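Local coordinates for N-formylglutamate amidohydrolase (Ralstonia eutropha, PDB 2Q7S), which probably acts as a zinc-dependent hydrolase of the N-formylglutamate amidohydrolase family, presumably cleaving the amide bond of N-formylglutamate or a similar substrate, at residues L210-L215 / Y220-N225; H172-N177 / D192-D197; Y128-K131 / A135-Q138. All coordinates share one frame; numbering follows the deposited sequence.

Contact 1: L210-L215 / Y220-N225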
ATOM      1  N   LEU A 210     -19.608  -0.549   3.717  1.00 15.74           N
ATOM      2  CA  LEU A 210     -19.817  -0.835   2.283  1.00 17.53           C
ATOM      3  C   LEU A 210     -18.822  -1.871   1.785  1.00 15.51           C
ATOM      4  O   LEU A 210     -19.215  -2.899   1.267  1.00 14.56           O
ATOM      5  CB  LEU A 210     -19.729   0.449   1.432  1.00 17.19           C
ATOM      6  CG  LEU A 210     -20.085   0.415  -0.073  1.00 21.01           C
ATOM      7  CD1 LEU A 210     -21.277  -0.505  -0.403  1.00 17.40           C
ATOM      8  CD2 LEU A 210     -20.413   1.809  -0.525  1.00 17.23           C
ATOM      9  N   VAL A 211     -17.535  -1.614   1.965  1.00 15.23           N
ATOM     10  CA  VAL A 211     -16.508  -2.506   1.416  1.00 16.66           C
ATOM     11  C   VAL A 211     -16.614  -3.907   2.036  1.00 17.46           C
ATOM     12  O   VAL A 211     -16.598  -4.923   1.330  1.00 17.24           O
ATOM     13  CB  VAL A 211     -15.069  -1.921   1.601  1.00 18.09           C
ATOM     14  CG1 VAL A 211     -14.016  -2.960   1.250  1.00 15.47           C
ATOM     15  CG2 VAL A 211     -14.889  -0.611   0.768  1.00 16.00           C
ATOM     16  N   GLU A 212     -16.749  -3.952   3.356  1.00 15.52           N
ATOM     17  CA  GLU A 212     -16.897  -5.226   4.055  1.00 15.98           C
ATOM     18  C   GLU A 212     -18.089  -6.056   3.522  1.00 14.31           C
ATOM     19  O   GLU A 212     -17.976  -7.232   3.273  1.00 14.91           O
ATOM     20  CB  GLU A 212     -17.073  -4.943   5.553  1.00 14.19           C
ATOM     21  CG  GLU A 212     -17.311  -6.159   6.421  1.00  7.66           C
ATOM     22  CD  GLU A 212     -17.459  -5.748   7.881  1.00 17.92           C
ATOM     23  OE1 GLU A 212     -18.557  -5.268   8.202  1.00 24.53           O
ATOM     24  OE2 GLU A 212     -16.481  -5.845   8.669  1.00 21.70           O
ATOM     25  N   ARG A 213     -19.249  -5.420   3.442  1.00 18.03           N
ATOM     26  CA  ARG A 213     -20.501  -6.058   3.025  1.00 17.40           C
ATOM     27  C   ARG A 213     -20.415  -6.539   1.577  1.00 16.72           C
ATOM     28  O   ARG A 213     -20.763  -7.673   1.267  1.00 14.30           O
ATOM     29  CB  ARG A 213     -21.659  -5.067   3.187  1.00 17.44           C
ATOM     30  CG  ARG A 213     -23.013  -5.533   2.623  1.00 18.14           C
ATOM     31  CD  ARG A 213     -24.145  -4.586   3.019  1.00 24.46           C
ATOM     32  NE  ARG A 213     -23.960  -3.200   2.538  1.00 38.03           N
ATOM     33  CZ  ARG A 213     -23.750  -2.113   3.306  1.00 45.40           C
ATOM     34  NH1 ARG A 213     -23.690  -2.189   4.649  1.00 46.05           N
ATOM     35  NH2 ARG A 213     -23.598  -0.918   2.726  1.00 44.01           N
ATOM     36  N   GLU A 214     -19.942  -5.683   0.688  1.00 14.20           N
ATOM     37  CA  GLU A 214     -19.806  -6.066  -0.738  1.00 13.91           C
ATOM     38  C   GLU A 214     -18.864  -7.272  -0.906  1.00 13.98           C
ATOM     39  O   GLU A 214     -19.193  -8.207  -1.601  1.00 12.23           O
ATOM     40  CB  GLU A 214     -19.341  -4.869  -1.578  1.00 14.49           C
ATOM     41  CG  GLU A 214     -20.416  -3.765  -1.681  1.00 19.83           C
ATOM     42  CD  GLU A 214     -21.592  -4.176  -2.562  1.00 25.45           C
ATOM     43  OE1 GLU A 214     -21.333  -4.858  -3.576  1.00 18.76           O
ATOM     44  OE2 GLU A 214     -22.765  -3.843  -2.225  1.00 27.18           O
ATOM     45  N   LEU A 215     -17.716  -7.276  -0.214  1.00 13.33           N
ATOM     46  CA  LEU A 215     -16.775  -8.395  -0.299  1.00 13.03           C
ATOM     47  C   LEU A 215     -17.283  -9.683   0.303  1.00 11.19           C
ATOM     48  O   LEU A 215     -17.123 -10.731  -0.299  1.00 14.39           O
ATOM     49  CB  LEU A 215     -15.407  -8.021   0.338  1.00 13.37           C
ATOM     50  CG  LEU A 215     -14.627  -7.015  -0.510  1.00 18.17           C
ATOM     51  CD1 LEU A 215     -13.385  -6.657   0.158  1.00 16.61           C
ATOM     52  CD2 LEU A 215     -14.332  -7.508  -1.931  1.00 14.25           C
ATOM     53  N   TYR A 220     -15.948 -13.565   0.033  1.00  9.90           N
ATOM     54  CA  TYR A 220     -14.623 -13.364   0.657  1.00  8.81           C
ATOM     55  C   TYR A 220     -14.815 -13.188   2.161  1.00 11.48           C
ATOM     56  O   TYR A 220     -15.849 -12.729   2.616  1.00 16.39           O
ATOM     57  CB  TYR A 220     -13.937 -12.130   0.049  1.00 10.32           C
ATOM     58  CG  TYR A 220     -13.676 -12.246  -1.440  1.00 12.63           C
ATOM     59  CD1 TYR A 220     -12.617 -12.999  -1.914  1.00 10.58           C
ATOM     60  CD2 TYR A 220     -14.536 -11.666  -2.363  1.00 11.98           C
ATOM     61  CE1 TYR A 220     -12.370 -13.092  -3.268  1.00 17.34           C
ATOM     62  CE2 TYR A 220     -14.327 -11.779  -3.725  1.00 14.73           C
ATOM     63  CZ  TYR A 220     -13.245 -12.506  -4.180  1.00 14.81           C
ATOM     64  OH  TYR A 220     -12.986 -12.660  -5.531  1.00 16.26           O
ATOM     65  N   THR A 221     -13.829 -13.575   2.938  1.00 16.47           N
ATOM     66  CA  THR A 221     -13.804 -13.277   4.368  1.00 16.17           C
ATOM     67  C   THR A 221     -13.128 -11.928   4.523  1.00 17.64           C
ATOM     68  O   THR A 221     -12.247 -11.558   3.712  1.00 18.25           O
ATOM     69  CB  THR A 221     -13.075 -14.397   5.156  1.00 14.62           C
ATOM     70  OG1 THR A 221     -11.756 -14.566   4.630  1.00 17.11           O
ATOM     71  CG2 THR A 221     -13.876 -15.731   5.011  1.00  9.87           C
ATOM     72  N   VAL A 222     -13.617 -11.147   5.489  1.00 15.78           N
ATOM     73  CA  VAL A 222     -13.126  -9.783   5.731  1.00 13.75           C
ATOM     74  C   VAL A 222     -12.910  -9.663   7.249  1.00 15.09           C
ATOM     75  O   VAL A 222     -13.764 -10.093   8.022  1.00 17.09           O
ATOM     76  CB  VAL A 222     -14.103  -8.683   5.203  1.00 13.92           C
ATOM     77  CG1 VAL A 222     -13.554  -7.264   5.437  1.00 10.51           C
ATOM     78  CG2 VAL A 222     -14.436  -8.895   3.721  1.00 11.94           C
ATOM     79  N   ALA A 223     -11.743  -9.166   7.651  1.00 12.51           N
ATOM     80  CA  ALA A 223     -11.439  -8.811   9.056  1.00 16.16           C
ATOM     81  C   ALA A 223     -11.098  -7.328   9.074  1.00 18.10           C
ATOM     82  O   ALA A 223     -10.516  -6.824   8.110  1.00 19.46           O
ATOM     83  CB  ALA A 223     -10.216  -9.632   9.613  1.00 15.32           C
ATOM     84  N   ARG A 224     -11.466  -6.636  10.150  1.00 16.86           N
ATOM     85  CA  ARG A 224     -11.044  -5.249  10.367  1.00 19.95           C
ATOM     86  C   ARG A 224      -9.900  -5.279  11.358  1.00 17.58           C
ATOM     87  O   ARG A 224      -9.978  -5.977  12.362  1.00 15.93           O
ATOM     88  CB  ARG A 224     -12.186  -4.412  10.960  1.00 18.12           C
ATOM     89  CG  ARG A 224     -13.382  -4.290  10.017  1.00 21.89           C
ATOM     90  CD  ARG A 224     -14.390  -3.245  10.518  1.00 22.06           C
ATOM     91  NE  ARG A 224     -15.653  -3.327   9.777  1.00 16.70           N
ATOM     92  CZ  ARG A 224     -16.538  -2.342   9.704  1.00 21.87           C
ATOM     93  NH1 ARG A 224     -16.310  -1.182  10.310  1.00 26.46           N
ATOM     94  NH2 ARG A 224     -17.636  -2.497   8.978  1.00 16.51           N
ATOM     95  N   ASN A 225      -8.856  -4.513  11.078  1.00 15.32           N
ATOM     96  CA  ASN A 225      -7.798  -4.200  12.072  1.00 15.71           C
ATOM     97  C   ASN A 225      -7.105  -5.403  12.694  1.00 14.15           C
ATOM     98  O   ASN A 225      -6.632  -5.351  13.842  1.00 19.17           O
ATOM     99  CB  ASN A 225      -8.351  -3.236  13.122  1.00 13.56           C
ATOM    100  CG  ASN A 225      -8.787  -1.921  12.488  1.00 22.17           C
ATOM    101  OD1 ASN A 225      -7.956  -1.184  11.988  1.00 18.62           O
ATOM    102  ND2 ASN A 225     -10.088  -1.670  12.433  1.00 15.33           N
TER
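The flat guanidinium of Arg224 meets the carboxylate of Glu212 at its edge, and the ring of Tyr220 likewise offers an edge, near its plane, to the carbonyl oxygen of Leu215. Both pairs join the last two elements of a beta-alpha-beta unit made of strand 193-196, helix 205-217 and edge strand 222-224, in which the helix runs nearly antiparallel to the strand that follows it. Arg224 grips Glu212 side-on. Arg224 NE reaches Glu212 OE2 at 2.9 Å in an almost straight bond of 169°, while Arg224 NH2 reaches Glu212 OE1 at 3.0 Å. The two flat groups are not coplanar: their planes lie 49° apart, so that both nitrogens come to the oxygens from above the carboxylate plane. Long, flexible chains suit this edge of the unit, because each can carry its charge out past the apolar layer. With CG of Glu212 anti to the backbone N (chi1 177°) and the chain extended beyond it, the carboxylate reaches across to the strand. Arg224 NH2 has a second anionic partner in Asp209, one turn back on the helix, so the arginine ties two helix acidic groups to the strand. Beneath the ion pair, Val222 packs its two methyls against one side of the helix. Its CG1 lies 4.0 Å from Glu212 CG, and its CG2 packs at 3.6 Å against Leu215 CB; a compact branched side chain fills such a helix-sheet interface well. Phe193 meets the Tyr220 ring edge-to-face, and Tyr220 OH is bonded to Asp274 of helix 267-289. At the turn between helix and strand, Tyr220 N donates to Leu215 O at 3.1 Å, and CD2 of the Tyr220 ring lies 3.4 Å from that same oxygen.

Contact 2: H172-N177 / D192-D197. With ZN (zinc ion), chain C.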
ATOM      1  N   HIS A 172      -2.834  -3.127  -0.755  1.00 17.84           N
ATOM      2  CA  HIS A 172      -1.795  -4.106  -0.446  1.00 14.38           C
ATOM      3  C   HIS A 172      -2.234  -5.514  -0.732  1.00 14.66           C
ATOM      4  O   HIS A 172      -3.406  -5.798  -0.992  1.00 14.45           O
ATOM      5  CB  HIS A 172      -1.408  -4.034   1.062  1.00 14.40           C
ATOM      6  CG  HIS A 172      -0.872  -2.722   1.444  1.00 19.51           C
ATOM      7  ND1 HIS A 172       0.482  -2.463   1.501  1.00 19.43           N
ATOM      8  CD2 HIS A 172      -1.502  -1.554   1.672  1.00 17.17           C
ATOM      9  CE1 HIS A 172       0.650  -1.188   1.784  1.00 24.97           C
ATOM     10  NE2 HIS A 172      -0.532  -0.617   1.890  1.00 18.84           N
ATOM     11  N   SER A 173      -1.249  -6.384  -0.731  1.00 16.57           N
ATOM     12  CA  SER A 173      -1.478  -7.815  -0.540  1.00 14.96           C
ATOM     13  C   SER A 173      -0.548  -8.367   0.541  1.00 16.84           C
ATOM     14  O   SER A 173       0.519  -7.845   0.806  1.00 21.46           O
ATOM     15  CB  SER A 173      -1.284  -8.564  -1.863  1.00 15.52           C
ATOM     16  OG  SER A 173       0.070  -8.590  -2.219  1.00 12.32           O
HETATM   17  N   MSE A 174      -0.917  -9.503   1.071  1.00 16.43           N
HETATM   18  CA  MSE A 174      -0.227 -10.073   2.185  1.00 16.35           C
HETATM   19  C   MSE A 174      -0.051 -11.587   1.979  1.00 17.21           C
HETATM   20  O   MSE A 174      -0.902 -12.253   1.330  1.00 21.14           O
HETATM   21  CB  MSE A 174      -1.021  -9.754   3.463  1.00 18.56           C
HETATM   22  CG  MSE A 174      -2.477 -10.042   3.364  1.00 11.11           C
HETATM   23 SE   MSE A 174      -3.446  -9.796   5.039  0.75 14.08          SE
HETATM   24  CE  MSE A 174      -4.981 -10.679   4.275  1.00 10.92           C
ATOM     25  N   PRO A 175       1.034 -12.150   2.537  1.00 16.08           N
ATOM     26  CA  PRO A 175       1.262 -13.578   2.464  1.00 16.64           C
ATOM     27  C   PRO A 175       0.357 -14.360   3.386  1.00 19.67           C
ATOM     28  O   PRO A 175      -0.223 -13.810   4.342  1.00 21.83           O
ATOM     29  CB  PRO A 175       2.731 -13.710   2.890  1.00 18.36           C
ATOM     30  CG  PRO A 175       2.934 -12.567   3.776  1.00 17.25           C
ATOM     31  CD  PRO A 175       2.119 -11.456   3.241  1.00 18.18           C
ATOM     32  N   ASN A 176       0.228 -15.648   3.109  1.00 20.05           N
ATOM     33  CA  ASN A 176      -0.676 -16.468   3.852  1.00 19.52           C
ATOM     34  C   ASN A 176      -0.234 -16.590   5.313  1.00 19.89           C
ATOM     35  O   ASN A 176      -1.042 -16.723   6.235  1.00 20.56           O
ATOM     36  CB  ASN A 176      -0.779 -17.831   3.176  1.00 24.10           C
ATOM     37  CG  ASN A 176      -2.208 -18.300   3.015  1.00 24.91           C
ATOM     38  OD1 ASN A 176      -3.135 -17.500   2.969  1.00 26.47           O
ATOM     39  ND2 ASN A 176      -2.391 -19.603   2.938  1.00 25.59           N
ATOM     40  N   ASN A 177       1.067 -16.501   5.526  1.00 20.97           N
ATOM     41  CA  ASN A 177       1.620 -16.557   6.858  1.00 22.20           C
ATOM     42  C   ASN A 177       1.898 -15.185   7.453  1.00 22.59           C
ATOM     43  O   ASN A 177       2.816 -15.041   8.241  1.00 24.94           O
ATOM     44  CB  ASN A 177       2.867 -17.460   6.874  1.00 22.62           C
ATOM     45  CG  ASN A 177       4.024 -16.896   6.082  1.00 23.17           C
ATOM     46  OD1 ASN A 177       3.910 -15.870   5.424  1.00 27.01           O
ATOM     47  ND2 ASN A 177       5.159 -17.571   6.155  1.00 26.87           N
ATOM     48  N   ASP A 192      -9.393 -13.047   3.905  1.00 12.21           N
ATOM     49  CA  ASP A 192      -9.053 -12.824   2.538  1.00  9.60           C
ATOM     50  C   ASP A 192      -8.732 -11.343   2.313  1.00 12.41           C
ATOM     51  O   ASP A 192      -7.876 -11.028   1.494  1.00 11.77           O
ATOM     52  CB  ASP A 192     -10.197 -13.259   1.627  1.00  9.39           C
ATOM     53  CG  ASP A 192     -10.440 -14.737   1.654  1.00 13.69           C
ATOM     54  OD1 ASP A 192      -9.467 -15.478   1.771  1.00 15.50           O
ATOM     55  OD2 ASP A 192     -11.601 -15.147   1.509  1.00 13.01           O
ATOM     56  N   PHE A 193      -9.476 -10.466   2.996  1.00 12.02           N
ATOM     57  CA  PHE A 193      -9.303  -8.997   2.990  1.00 12.30           C
ATOM     58  C   PHE A 193      -9.163  -8.560   4.420  1.00 15.42           C
ATOM     59  O   PHE A 193      -9.944  -8.995   5.268  1.00 16.51           O
ATOM     60  CB  PHE A 193     -10.519  -8.296   2.425  1.00 15.81           C
ATOM     61  CG  PHE A 193     -10.597  -8.351   0.936  1.00 13.32           C
ATOM     62  CD1 PHE A 193     -11.070  -9.475   0.298  1.00 17.44           C
ATOM     63  CD2 PHE A 193     -10.141  -7.282   0.165  1.00 15.36           C
ATOM     64  CE1 PHE A 193     -11.090  -9.553  -1.093  1.00 16.94           C
ATOM     65  CE2 PHE A 193     -10.209  -7.348  -1.248  1.00 17.71           C
ATOM     66  CZ  PHE A 193     -10.670  -8.470  -1.847  1.00 19.33           C
ATOM     67  N   VAL A 194      -8.171  -7.726   4.697  1.00 13.39           N
ATOM     68  CA  VAL A 194      -8.043  -7.022   5.960  1.00 17.07           C
ATOM     69  C   VAL A 194      -8.161  -5.534   5.665  1.00 16.82           C
ATOM     70  O   VAL A 194      -7.508  -5.014   4.729  1.00 16.46           O
ATOM     71  CB  VAL A 194      -6.697  -7.339   6.727  1.00 11.31           C
ATOM     72  CG1 VAL A 194      -6.604  -6.571   8.063  1.00 14.67           C
ATOM     73  CG2 VAL A 194      -6.571  -8.850   6.979  1.00 15.12           C
ATOM     74  N   LEU A 195      -9.019  -4.882   6.443  1.00 13.33           N
ATOM     75  CA  LEU A 195      -9.301  -3.440   6.315  1.00 15.95           C
ATOM     76  C   LEU A 195      -8.764  -2.733   7.562  1.00 15.32           C
ATOM     77  O   LEU A 195      -9.196  -3.005   8.646  1.00 14.67           O
ATOM     78  CB  LEU A 195     -10.811  -3.223   6.211  1.00 16.94           C
ATOM     79  CG  LEU A 195     -11.505  -3.958   5.085  1.00 14.63           C
ATOM     80  CD1 LEU A 195     -13.042  -3.688   5.107  1.00 13.74           C
ATOM     81  CD2 LEU A 195     -10.883  -3.606   3.730  1.00 18.64           C
ATOM     82  N   GLY A 196      -7.772  -1.868   7.385  1.00 16.35           N
ATOM     83  CA  GLY A 196      -7.180  -1.123   8.482  1.00 17.48           C
ATOM     84  C   GLY A 196      -7.594   0.338   8.423  1.00 17.39           C
ATOM     85  O   GLY A 196      -7.394   1.015   7.423  1.00 15.21           O
ATOM     86  N   ASP A 197      -8.169   0.809   9.530  1.00 17.24           N
ATOM     87  CA  ASP A 197      -8.570   2.193   9.669  1.00 16.99           C
ATOM     88  C   ASP A 197      -8.243   2.688  11.097  1.00 18.58           C
ATOM     89  O   ASP A 197      -8.923   3.572  11.636  1.00 17.14           O
ATOM     90  CB  ASP A 197     -10.049   2.303   9.303  1.00 19.36           C
ATOM     91  CG  ASP A 197     -10.994   1.516  10.300  1.00 20.17           C
ATOM     92  OD1 ASP A 197     -10.527   0.898  11.294  1.00 20.12           O
ATOM     93  OD2 ASP A 197     -12.228   1.581  10.124  1.00 28.15           O
TER
HETATM   94 ZN    ZN C 400       1.904  -3.816   1.234  1.00 27.23          ZN
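The zinc site sits at the C-terminal end of a central strand in the mixed sheet of the protein, and strand 166-174 brings His172 to it. His172 ND1 binds the zinc ion at 2.0 Å, and His32 and Asp55 supply the other two protein ligands. The other imidazole nitrogen, His172 NE2, is hydrogen-bonded to Asn170 OD1, a second-shell contact that fixes the rotation of the ring. Histidine suits the place because one nitrogen can bind metal while the other is held by the protein. Two residues on, Met174, modelled as selenomethionine, turns toward strand 193-196. Strand 244-252 runs between the two strands, so no backbone bonds join them and the Met174 side chain spans the gap. CG of Met174 stands between its backbone N and carbonyl carbon (chi1 48°), and the extended chain beyond carries the methyl across the intervening strand. Met174 and Val194 cross at about a right angle, a thin apolar touch between buried groups; the methionine it stands for is long enough for this reach, and the branched valine offers one methyl. Met174 CE also lies 4.0 Å from Asp192 O. Met174 CE approaches Val194 CG2 to 3.6 Å.

Contact 3: Y128-K131 / A135-Q138; sequences YDRK and AEVQ
Arg130 and Glu136 meet end-on, two nitrogens to two oxygens, tying the loop before strand 132-133 to the first turn of helix 134-163. Arg130 NH2 donates to Glu136 OE2 at 2.9 Å in a nearly straight bond of 169°, and Arg130 NH1 donates to Glu136 OE1 at 3.0 Å in a more bent one. Each oxygen accepts through its syn lone pair. The guanidinium and carboxylate planes lie only 16° apart, so both bonds run between almost coplanar groups, the classic bidentate geometry of this ion pair. A chi1 of 70° starts the Arg130 chain off, and its extended run from CG to NE brings it head-on to Glu136, whose chain is also extended beyond CG. Long side chains suit this place because they can bridge loop and helix. Near the helix start, Glu136 N is bonded to Thr133 OG1. Arg140, one turn further along the helix, forms a hydrogen bond to Tyr128 OH and a long, weak ion pair with Glu136 OE2. Arg130, with a weaker contribution from Arg140, would probably favour the ionised glutamate. With both oxygens engaged, the link is electrostatic and directional rather than hydrophobic, joining loop to helix at the surface.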
ATOM      1  N   TYR A 128      22.087  -7.038   3.084  1.00 25.62           N
ATOM      2  CA  TYR A 128      23.395  -6.439   2.717  1.00 26.48           C
ATOM      3  C   TYR A 128      24.558  -7.018   3.578  1.00 25.96           C
ATOM      4  O   TYR A 128      24.332  -7.551   4.672  1.00 22.65           O
ATOM      5  CB  TYR A 128      23.397  -4.904   2.889  1.00 26.85           C
ATOM      6  CG  TYR A 128      22.232  -4.158   2.272  1.00 24.81           C
ATOM      7  CD1 TYR A 128      22.230  -3.831   0.924  1.00 24.33           C
ATOM      8  CD2 TYR A 128      21.138  -3.770   3.045  1.00 28.23           C
ATOM      9  CE1 TYR A 128      21.175  -3.159   0.350  1.00 24.05           C
ATOM     10  CE2 TYR A 128      20.064  -3.090   2.478  1.00 26.90           C
ATOM     11  CZ  TYR A 128      20.092  -2.790   1.124  1.00 24.47           C
ATOM     12  OH  TYR A 128      19.046  -2.112   0.547  1.00 26.36           O
ATOM     13  N   ASP A 129      25.791  -6.869   3.106  1.00 26.36           N
ATOM     14  CA  ASP A 129      26.956  -7.349   3.882  1.00 28.13           C
ATOM     15  C   ASP A 129      27.684  -6.184   4.558  1.00 29.80           C
ATOM     16  O   ASP A 129      28.868  -6.293   4.955  1.00 28.43           O
ATOM     17  CB  ASP A 129      27.888  -8.189   3.001  1.00 29.90           C
ATOM     18  CG  ASP A 129      28.703  -7.359   1.992  1.00 34.06           C
ATOM     19  OD1 ASP A 129      28.332  -6.209   1.658  1.00 27.25           O
ATOM     20  OD2 ASP A 129      29.735  -7.899   1.525  1.00 39.11           O
ATOM     21  N   ARG A 130      26.942  -5.081   4.711  1.00 28.84           N
ATOM     22  CA  ARG A 130      27.490  -3.801   5.092  1.00 29.93           C
ATOM     23  C   ARG A 130      26.352  -2.879   5.550  1.00 27.44           C
ATOM     24  O   ARG A 130      25.163  -3.156   5.313  1.00 28.14           O
ATOM     25  CB  ARG A 130      28.178  -3.168   3.882  1.00 29.52           C
ATOM     26  CG  ARG A 130      27.145  -2.740   2.874  1.00 35.94           C
ATOM     27  CD  ARG A 130      27.667  -2.285   1.541  1.00 37.33           C
ATOM     28  NE  ARG A 130      26.487  -2.079   0.699  1.00 43.52           N
ATOM     29  CZ  ARG A 130      25.728  -0.985   0.742  1.00 47.15           C
ATOM     30  NH1 ARG A 130      26.050   0.020   1.558  1.00 44.00           N
ATOM     31  NH2 ARG A 130      24.653  -0.884  -0.048  1.00 43.89           N
ATOM     32  N   LYS A 131      26.743  -1.780   6.184  1.00 24.81           N
ATOM     33  CA  LYS A 131      25.829  -0.712   6.567  1.00 24.39           C
ATOM     34  C   LYS A 131      25.694   0.285   5.430  1.00 23.28           C
ATOM     35  O   LYS A 131      26.671   0.612   4.763  1.00 22.71           O
ATOM     36  CB  LYS A 131      26.334  -0.011   7.827  1.00 24.43           C
ATOM     37  CG  LYS A 131      26.214  -0.876   9.061  1.00 26.99           C
ATOM     38  CD  LYS A 131      26.776  -0.214  10.268  1.00 27.64           C
ATOM     39  CE  LYS A 131      26.346  -0.949  11.550  1.00 34.61           C
ATOM     40  NZ  LYS A 131      26.103   0.049  12.654  1.00 39.81           N
ATOM     41  N   ALA A 135      24.300   9.097   2.865  1.00 14.16           N
ATOM     42  CA  ALA A 135      24.160   9.615   1.502  1.00 12.45           C
ATOM     43  C   ALA A 135      23.332   8.713   0.613  1.00 12.25           C
ATOM     44  O   ALA A 135      22.487   9.183  -0.135  1.00 13.40           O
ATOM     45  CB  ALA A 135      25.600   9.895   0.883  1.00 12.02           C
ATOM     46  N   GLU A 136      23.556   7.398   0.701  1.00 14.67           N
ATOM     47  CA  GLU A 136      22.886   6.434  -0.129  1.00 14.31           C
ATOM     48  C   GLU A 136      21.377   6.373   0.164  1.00 13.54           C
ATOM     49  O   GLU A 136      20.530   6.337  -0.746  1.00  9.34           O
ATOM     50  CB  GLU A 136      23.606   5.084   0.026  1.00 15.28           C
ATOM     51  CG  GLU A 136      22.782   3.879   0.160  1.00 23.64           C
ATOM     52  CD  GLU A 136      23.633   2.605   0.224  1.00 24.61           C
ATOM     53  OE1 GLU A 136      24.776   2.651   0.772  1.00 32.91           O
ATOM     54  OE2 GLU A 136      23.125   1.574  -0.280  1.00 36.36           O
ATOM     55  N   VAL A 137      21.031   6.416   1.443  1.00 11.54           N
ATOM     56  CA  VAL A 137      19.671   6.387   1.835  1.00 11.28           C
ATOM     57  C   VAL A 137      19.016   7.728   1.465  1.00 11.86           C
ATOM     58  O   VAL A 137      17.920   7.762   0.936  1.00 12.33           O
ATOM     59  CB  VAL A 137      19.585   6.052   3.354  1.00 11.99           C
ATOM     60  CG1 VAL A 137      18.164   6.281   3.922  1.00  9.81           C
ATOM     61  CG2 VAL A 137      20.050   4.593   3.548  1.00 11.47           C
ATOM     62  N   GLN A 138      19.730   8.829   1.657  1.00 11.23           N
ATOM     63  CA  GLN A 138      19.183  10.105   1.270  1.00 10.96           C
ATOM     64  C   GLN A 138      18.814  10.096  -0.215  1.00 12.54           C
ATOM     65  O   GLN A 138      17.774  10.597  -0.577  1.00 11.07           O
ATOM     66  CB  GLN A 138      20.157  11.225   1.605  1.00  9.13           C
ATOM     67  CG  GLN A 138      20.184  11.578   3.116  1.00 13.31           C
ATOM     68  CD  GLN A 138      21.297  12.520   3.456  1.00 12.06           C
ATOM     69  OE1 GLN A 138      22.294  12.572   2.741  1.00 12.69           O
ATOM     70  NE2 GLN A 138      21.143  13.292   4.556  1.00  9.13           N
TER

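Contacts 1 and 2 belong to one half of the main sheet and touch each other: neighbouring strands 222-224 and 193-196 are bonded through Asn225 N and Leu195 O, and Leu215 of the helix packs on Phe193. The touching residues of contact 2 are all buried and meet chiefly by apolar packing; contact 1 is only partly buried, with an apolar base below an ion pair. Contact 3 lies at the surface, its centre about 40 Å from that of contact 1, on the opposite side of the chain's centre. Contacts 1 and 3 both use an arginine-glutamate pair, side-on and tilted in the former, end-on and nearly flat in the latter. Helix 134-163 of contact 3 leads into strand 166-174 of contact 2.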